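Novel Thermotoga maritima enzyme TM1112 (Thermotoga maritima, PDB 1O5U) is of unknown function but has a cupin fold and is probably an enzyme, with a small beta barrel that binds an unidentified molecule. Local coordinates at residues W45-N50 with L84-K89; G58-T63 with E92-H97. One frame throughout, in Å; residues are numbered along the deposited sequence. Where two conformers were deposited one is given.

Overall arrangement
Both contacts belong to the small cupin barrel, and strands 58-64 and 85-90 link them within its four-stranded sheet. Contact 1 pairs the end of strand 41-46 with strand 85-90. Contact 2 lies at the start of strand 58-64, where the chain turns a corner from strand 85-90 into strand 93-100 of the second sheet. Their centres are 13 Å apart. They touch directly: Arg87 N lies 2.8 Å from Thr63 O, and Lys89 O lies 2.9 Å from Glu61 N. The side chain of Tyr47 in contact 1 is about 3 Å from a bound unidentified molecule, probably from the crystallisation liquor, which may mark a pocket. Lys96 NZ in segment 92-97 is covalently linked to an unidentified molecule, probably the same one.

Contact 1: residues W45-N50 with L84-K89; sequences WYYDTN and LRCRWK
The Tyr47 ring meets segment 84-89 with its edge. Leu84 O, Cys86 SG and Trp88 NE1 all lie near its plane, while Trp45 CD1 of its own segment sits over the centre of one face. Cys86 SG is 3.7 Å from Tyr47 CE1, a sulfur-aromatic contact at the ring edge. Leu84 runs alongside, its CD2 4.0 Å from Tyr47 CD1. At the far end Trp88 NE1 donates a weak, bent hydrogen bond to Tyr47 OH (3.0 Å, 132° at the hydrogen), and the two side chains cross at about a right angle. With chi1 -71°, the Tyr47 ring stands beside its own backbone N and runs alongside Leu84 toward Trp88.

Tyr46 and Arg85 meet on the other face of the sheet. The guanidinium is nearly parallel to the ring, 12° apart, with Arg85 NH1 3.4 Å from Tyr46 CE1. The bend at chi3 brings the arginine end back to the tyrosine. Trp45 and Cys86 exchange two nearly straight backbone bonds, and Tyr47 N donates to Leu84 O at 3.0 Å.

Phe80 stacks on Tyr47, and Phe43 and Trp36 meet the Trp88 ring. Tyr47 lies beside a bound unidentified molecule, so this aromatic cluster probably lines a pocket of the cupin barrel. Strand 41-46 is an edge strand of the antiparallel four-stranded sheet. Strand 85-90 lies between it and strand 58-64, where Cys86 touches Val62 and Trp88 touches Val60.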
loop_
_atom_site.group_PDB
_atom_site.type_symbol
_atom_site.label_atom_id
_atom_site.label_comp_id
_atom_site.label_asym_id
_atom_site.label_seq_id
_atom_site.Cartn_x
_atom_site.Cartn_y
_atom_site.Cartn_z
ATOM N N TRP A 45 8.842 -7.992 1.214
ATOM C CA TRP A 45 9.259 -6.586 1.045
ATOM C C TRP A 45 9.782 -6.054 2.364
ATOM O O TRP A 45 9.309 -6.469 3.431
ATOM C CB TRP A 45 8.090 -5.714 0.570
ATOM C CG TRP A 45 8.547 -4.417 0.031
ATOM C CD1 TRP A 45 8.467 -3.205 0.611
ATOM C CD2 TRP A 45 9.211 -4.218 -1.209
ATOM N NE1 TRP A 45 9.047 -2.243 -0.186
ATOM C CE2 TRP A 45 9.510 -2.853 -1.318
ATOM C CE3 TRP A 45 9.602 -5.079 -2.257
ATOM C CZ2 TRP A 45 10.167 -2.320 -2.421
ATOM C CZ3 TRP A 45 10.274 -4.543 -3.332
ATOM C CH2 TRP A 45 10.546 -3.195 -3.414
ATOM N N TYR A 46 10.774 -5.169 2.292
ATOM C CA TYR A 46 11.301 -4.440 3.447
ATOM C C TYR A 46 11.218 -2.921 3.192
ATOM O O TYR A 46 11.666 -2.448 2.179
ATOM C CB TYR A 46 12.738 -4.772 3.641
ATOM C CG TYR A 46 13.364 -3.973 4.725
ATOM C CD1 TYR A 46 13.106 -4.272 6.058
ATOM C CD2 TYR A 46 14.206 -2.895 4.425
ATOM C CE1 TYR A 46 13.699 -3.541 7.087
ATOM C CE2 TYR A 46 14.800 -2.156 5.451
ATOM C CZ TYR A 46 14.550 -2.487 6.785
ATOM O OH TYR A 46 15.157 -1.768 7.809
ATOM N N TYR A 47 10.617 -2.178 4.102
ATOM C CA TYR A 47 10.398 -0.758 3.913
ATOM C C TYR A 47 11.620 -0.048 4.477
ATOM O O TYR A 47 11.800 0.018 5.684
ATOM C CB TYR A 47 9.098 -0.340 4.576
ATOM C CG TYR A 47 7.918 -0.870 3.815
ATOM C CD1 TYR A 47 7.342 -2.076 4.129
ATOM C CD2 TYR A 47 7.460 -0.213 2.695
ATOM C CE1 TYR A 47 6.286 -2.568 3.396
ATOM C CE2 TYR A 47 6.409 -0.707 1.968
ATOM C CZ TYR A 47 5.840 -1.876 2.312
ATOM O OH TYR A 47 4.827 -2.377 1.548
ATOM N N ASP A 48 12.479 0.400 3.556
ATOM C CA ASP A 48 13.668 1.241 3.820
ATOM C C ASP A 48 13.298 2.603 4.389
ATOM O O ASP A 48 14.082 3.230 5.151
ATOM C CB ASP A 48 14.373 1.541 2.492
ATOM C CG ASP A 48 15.409 0.535 2.131
ATOM O OD1 ASP A 48 15.637 -0.429 2.899
ATOM O OD2 ASP A 48 16.076 0.640 1.073
ATOM N N THR A 49 12.182 3.109 3.874
ATOM C CA THR A 49 11.563 4.363 4.282
ATOM C C THR A 49 10.107 4.137 4.714
ATOM O O THR A 49 9.537 3.056 4.541
ATOM C CB THR A 49 11.572 5.367 3.095
ATOM O OG1 THR A 49 10.671 4.909 2.084
ATOM C CG2 THR A 49 12.979 5.429 2.390
ATOM N N ASN A 50 9.510 5.172 5.286
ATOM C CA ASN A 50 8.058 5.238 5.392
ATOM C C ASN A 50 7.504 5.311 3.981
ATOM O O ASN A 50 8.159 5.779 3.072
ATOM C CB ASN A 50 7.604 6.475 6.183
ATOM C CG ASN A 50 8.021 6.452 7.628
ATOM O OD1 ASN A 50 7.821 5.472 8.350
ATOM N ND2 ASN A 50 8.573 7.579 8.094
ATOM N N LEU A 84 9.551 -2.010 8.517
ATOM C CA LEU A 84 8.632 -3.150 8.458
ATOM C C LEU A 84 9.114 -4.161 7.421
ATOM O O LEU A 84 9.390 -3.803 6.264
ATOM C CB LEU A 84 7.199 -2.690 8.120
ATOM C CG LEU A 84 6.141 -3.753 7.764
ATOM C CD1 LEU A 84 5.752 -4.537 8.977
ATOM C CD2 LEU A 84 4.918 -3.109 7.154
ATOM N N ARG A 85 9.170 -5.426 7.830
ATOM C CA ARG A 85 9.362 -6.515 6.912
ATOM C C ARG A 85 8.058 -7.294 6.819
ATOM O O ARG A 85 7.472 -7.636 7.819
ATOM C CB ARG A 85 10.477 -7.419 7.418
ATOM C CG ARG A 85 11.041 -8.291 6.361
ATOM C CD ARG A 85 12.373 -8.936 6.760
ATOM N NE ARG A 85 13.501 -7.983 6.792
ATOM C CZ ARG A 85 14.020 -7.412 7.909
ATOM N NH1 ARG A 85 15.036 -6.570 7.811
ATOM N NH2 ARG A 85 13.563 -7.692 9.132
ATOM N N CYS A 86 7.618 -7.575 5.601
ATOM C CA CYS A 86 6.362 -8.239 5.396
ATOM C C CYS A 86 6.394 -9.018 4.123
ATOM O O CYS A 86 7.389 -9.001 3.390
ATOM C CB CYS A 86 5.224 -7.214 5.348
ATOM S SG CYS A 86 5.345 -6.049 3.979
ATOM N N ARG A 87 5.320 -9.759 3.889
ATOM C CA ARG A 87 5.141 -10.475 2.635
ATOM C C ARG A 87 3.859 -9.987 2.024
ATOM O O ARG A 87 2.851 -9.887 2.717
ATOM C CB ARG A 87 5.051 -11.960 2.896
ATOM C CG ARG A 87 5.026 -12.820 1.635
ATOM C CD ARG A 87 5.567 -14.201 1.893
ATOM N NE ARG A 87 5.586 -15.050 0.701
ATOM C CZ ARG A 87 6.627 -15.194 -0.131
ATOM N NH1 ARG A 87 7.757 -14.552 0.062
ATOM N NH2 ARG A 87 6.521 -15.998 -1.176
ATOM N N TRP A 88 3.932 -9.621 0.750
ATOM C CA TRP A 88 2.801 -9.273 -0.077
ATOM C C TRP A 88 2.290 -10.479 -0.848
ATOM O O TRP A 88 3.078 -11.205 -1.472
ATOM C CB TRP A 88 3.201 -8.192 -1.107
ATOM C CG TRP A 88 3.176 -6.772 -0.589
ATOM C CD1 TRP A 88 3.738 -6.320 0.553
ATOM C CD2 TRP A 88 2.577 -5.637 -1.220
ATOM N NE1 TRP A 88 3.513 -4.968 0.686
ATOM C CE2 TRP A 88 2.810 -4.519 -0.392
ATOM C CE3 TRP A 88 1.894 -5.434 -2.421
ATOM C CZ2 TRP A 88 2.331 -3.280 -0.690
ATOM C CZ3 TRP A 88 1.452 -4.188 -2.722
ATOM C CH2 TRP A 88 1.658 -3.122 -1.869
ATOM N N LYS A 89 0.976 -10.688 -0.827
ATOM C CA LYS A 89 0.317 -11.658 -1.721
ATOM C C LYS A 89 -0.684 -10.909 -2.562
ATOM O O LYS A 89 -1.747 -10.481 -2.059
ATOM C CB LYS A 89 -0.392 -12.750 -0.920
ATOM C CG LYS A 89 -0.897 -13.882 -1.811
ATOM C CD LYS A 89 -1.387 -15.060 -1.043
ATOM C CE LYS A 89 -1.878 -16.129 -2.019
ATOM N NZ LYS A 89 -2.559 -17.278 -1.338
#

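Contact 2: residues G58-T63 with E92-H97; sequences GKVEVT and EPVRKH
Gly58 CA packs against the backbone of Glu92 and Pro93 at a corner of the cupin barrel, where the chain leaves one sheet for the other. The axes of strands 58-63 and 93-97 cross at 104°, so the pairing is brief. Lys59 and Glu92 form one antiparallel hydrogen-bonded pair. Glu92 N donates to Lys59 O at 3.1 Å. The return bond, Lys59 N to Glu92 O, is 3.2 Å long.

The tight part lies at Gly58 and on the buried face beside it. Gly58 has no side chain, and its backbone takes a positive phi (112°), which lets the two chains come close together. Val94 is buried and turns toward strand 58-63, where its side chain crosses that of Val60 at about a right angle. It also touches Trp36 and Lys38 of strand 35-38. Val94 was modelled in two conformers, so the exact placing of its methyls against Val60 is doubtful.

The other face is looser and more exposed. Lys59 and Glu92 are both extended and cross obliquely, meeting through carbon: Lys59 CB is 3.9 Å from Glu92 CD. The Glu92 CG stands beside its own backbone N (chi1 -60°). The charged ends do not touch, with Lys59 NZ 5.3 Å from Glu92 OE2. Any attraction between them is probably weak.

The closest approach of the backbones is at the corner itself, where Gly58 CA lies 3.2 Å from Pro93 O.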
loop_
_atom_site.group_PDB
_atom_site.type_symbol
_atom_site.label_atom_id
_atom_site.label_comp_id
_atom_site.label_asym_id
_atom_site.label_seq_id
_atom_site.Cartn_x
_atom_site.Cartn_y
_atom_site.Cartn_z
ATOM N N GLY A 58 -6.896 -3.310 -7.500
ATOM C CA GLY A 58 -6.269 -4.520 -6.995
ATOM C C GLY A 58 -6.627 -4.900 -5.589
ATOM O O GLY A 58 -7.511 -4.291 -4.977
ATOM N N LYS A 59 -5.977 -5.939 -5.127
ATOM C CA LYS A 59 -6.267 -6.539 -3.809
ATOM C C LYS A 59 -5.025 -7.282 -3.408
ATOM O O LYS A 59 -4.511 -8.121 -4.174
ATOM C CB LYS A 59 -7.428 -7.502 -3.853
ATOM C CG LYS A 59 -7.737 -8.154 -2.474
ATOM C CD LYS A 59 -8.865 -9.102 -2.524
ATOM C CE LYS A 59 -9.220 -9.555 -1.146
ATOM N NZ LYS A 59 -10.402 -10.553 -1.162
ATOM N N VAL A 60 -4.557 -7.019 -2.189
ATOM C CA VAL A 60 -3.350 -7.610 -1.660
ATOM C C VAL A 60 -3.577 -8.029 -0.227
ATOM O O VAL A 60 -4.232 -7.294 0.507
ATOM C CB VAL A 60 -2.188 -6.604 -1.650
ATOM C CG1 VAL A 60 -0.885 -7.274 -1.262
ATOM C CG2 VAL A 60 -2.042 -5.961 -3.015
ATOM N N GLU A 61 -3.081 -9.210 0.138
ATOM C CA GLU A 61 -3.035 -9.675 1.541
ATOM C C GLU A 61 -1.583 -9.402 2.021
ATOM O O GLU A 61 -0.659 -9.939 1.422
ATOM C CB GLU A 61 -3.323 -11.172 1.655
ATOM C CG GLU A 61 -4.801 -11.573 1.454
ATOM C CD GLU A 61 -5.062 -13.087 1.307
ATOM O OE1 GLU A 61 -4.115 -13.885 1.033
ATOM O OE2 GLU A 61 -6.274 -13.504 1.391
ATOM N N VAL A 62 -1.402 -8.600 3.065
ATOM C CA VAL A 62 -0.039 -8.356 3.607
ATOM C C VAL A 62 0.068 -9.086 4.968
ATOM O O VAL A 62 -0.829 -9.008 5.766
ATOM C CB VAL A 62 0.230 -6.864 3.713
ATOM C CG1 VAL A 62 1.533 -6.577 4.358
ATOM C CG2 VAL A 62 0.138 -6.193 2.356
ATOM N N THR A 63 1.143 -9.853 5.193
ATOM C CA THR A 63 1.413 -10.492 6.470
ATOM C C THR A 63 2.757 -9.953 6.927
ATOM O O THR A 63 3.748 -10.123 6.223
ATOM C CB THR A 63 1.508 -12.012 6.315
ATOM O OG1 THR A 63 0.262 -12.502 5.778
ATOM C CG2 THR A 63 1.627 -12.676 7.653
ATOM N N GLU A 92 -5.346 -9.735 -6.711
ATOM C CA GLU A 92 -5.801 -9.094 -7.954
ATOM C C GLU A 92 -4.763 -8.083 -8.361
ATOM O O GLU A 92 -4.295 -7.311 -7.516
ATOM C CB GLU A 92 -7.156 -8.438 -7.735
ATOM C CG GLU A 92 -8.224 -9.444 -7.313
ATOM C CD GLU A 92 -9.508 -8.784 -6.887
ATOM O OE1 GLU A 92 -9.657 -7.556 -7.063
ATOM O OE2 GLU A 92 -10.358 -9.528 -6.351
ATOM N N PRO A 93 -4.401 -8.013 -9.645
ATOM C CA PRO A 93 -3.337 -7.096 -10.075
ATOM C C PRO A 93 -3.481 -5.694 -9.521
ATOM O O PRO A 93 -4.561 -5.076 -9.614
ATOM C CB PRO A 93 -3.463 -7.108 -11.600
ATOM C CG PRO A 93 -4.053 -8.390 -11.883
ATOM C CD PRO A 93 -4.930 -8.801 -10.772
ATOM N N VAL A 94 -2.376 -5.175 -8.994
ATOM C CA VAL A 94 -2.380 -3.913 -8.226
ATOM C C VAL A 94 -1.856 -2.791 -9.060
ATOM O O VAL A 94 -0.936 -3.001 -9.851
ATOM C CB VAL A 94 -1.774 -4.023 -6.809
ATOM C CG1 VAL A 94 -2.526 -5.022 -6.038
ATOM C CG2 VAL A 94 -0.345 -4.384 -6.795
ATOM N N ARG A 95 -2.492 -1.619 -8.936
ATOM C CA ARG A 95 -1.992 -0.333 -9.451
ATOM C C ARG A 95 -2.127 0.674 -8.339
ATOM O O ARG A 95 -3.178 0.798 -7.724
ATOM C CB ARG A 95 -2.741 0.146 -10.682
ATOM C CG ARG A 95 -2.258 1.434 -11.215
ATOM C CD ARG A 95 -2.907 1.844 -12.532
ATOM N NE ARG A 95 -2.740 0.823 -13.543
ATOM C CZ ARG A 95 -3.672 0.404 -14.367
ATOM N NH1 ARG A 95 -3.380 -0.561 -15.214
ATOM N NH2 ARG A 95 -4.891 0.922 -14.363
ATOM N N LYS A 96 -1.053 1.389 -8.035
ATOM C CA LYS A 96 -1.099 2.351 -6.935
ATOM C C LYS A 96 -0.235 3.550 -7.206
ATOM O O LYS A 96 0.750 3.477 -7.995
ATOM C CB LYS A 96 -0.655 1.678 -5.634
ATOM C CG LYS A 96 0.751 1.296 -5.593
ATOM C CD LYS A 96 1.092 0.414 -4.392
ATOM C CE LYS A 96 2.556 0.611 -4.019
ATOM N NZ LYS A 96 2.788 0.101 -2.621
ATOM N N HIS A 97 -0.617 4.664 -6.581
ATOM C CA HIS A 97 0.263 5.845 -6.415
ATOM C C HIS A 97 1.029 5.668 -5.094
ATOM O O HIS A 97 0.440 5.179 -4.107
ATOM C CB HIS A 97 -0.577 7.141 -6.369
ATOM C CG HIS A 97 -1.063 7.608 -7.708
ATOM N ND1 HIS A 97 -0.255 8.298 -8.587
ATOM C CD2 HIS A 97 -2.280 7.520 -8.304
ATOM C CE1 HIS A 97 -0.930 8.569 -9.694
ATOM N NE2 HIS A 97 -2.172 8.117 -9.546
#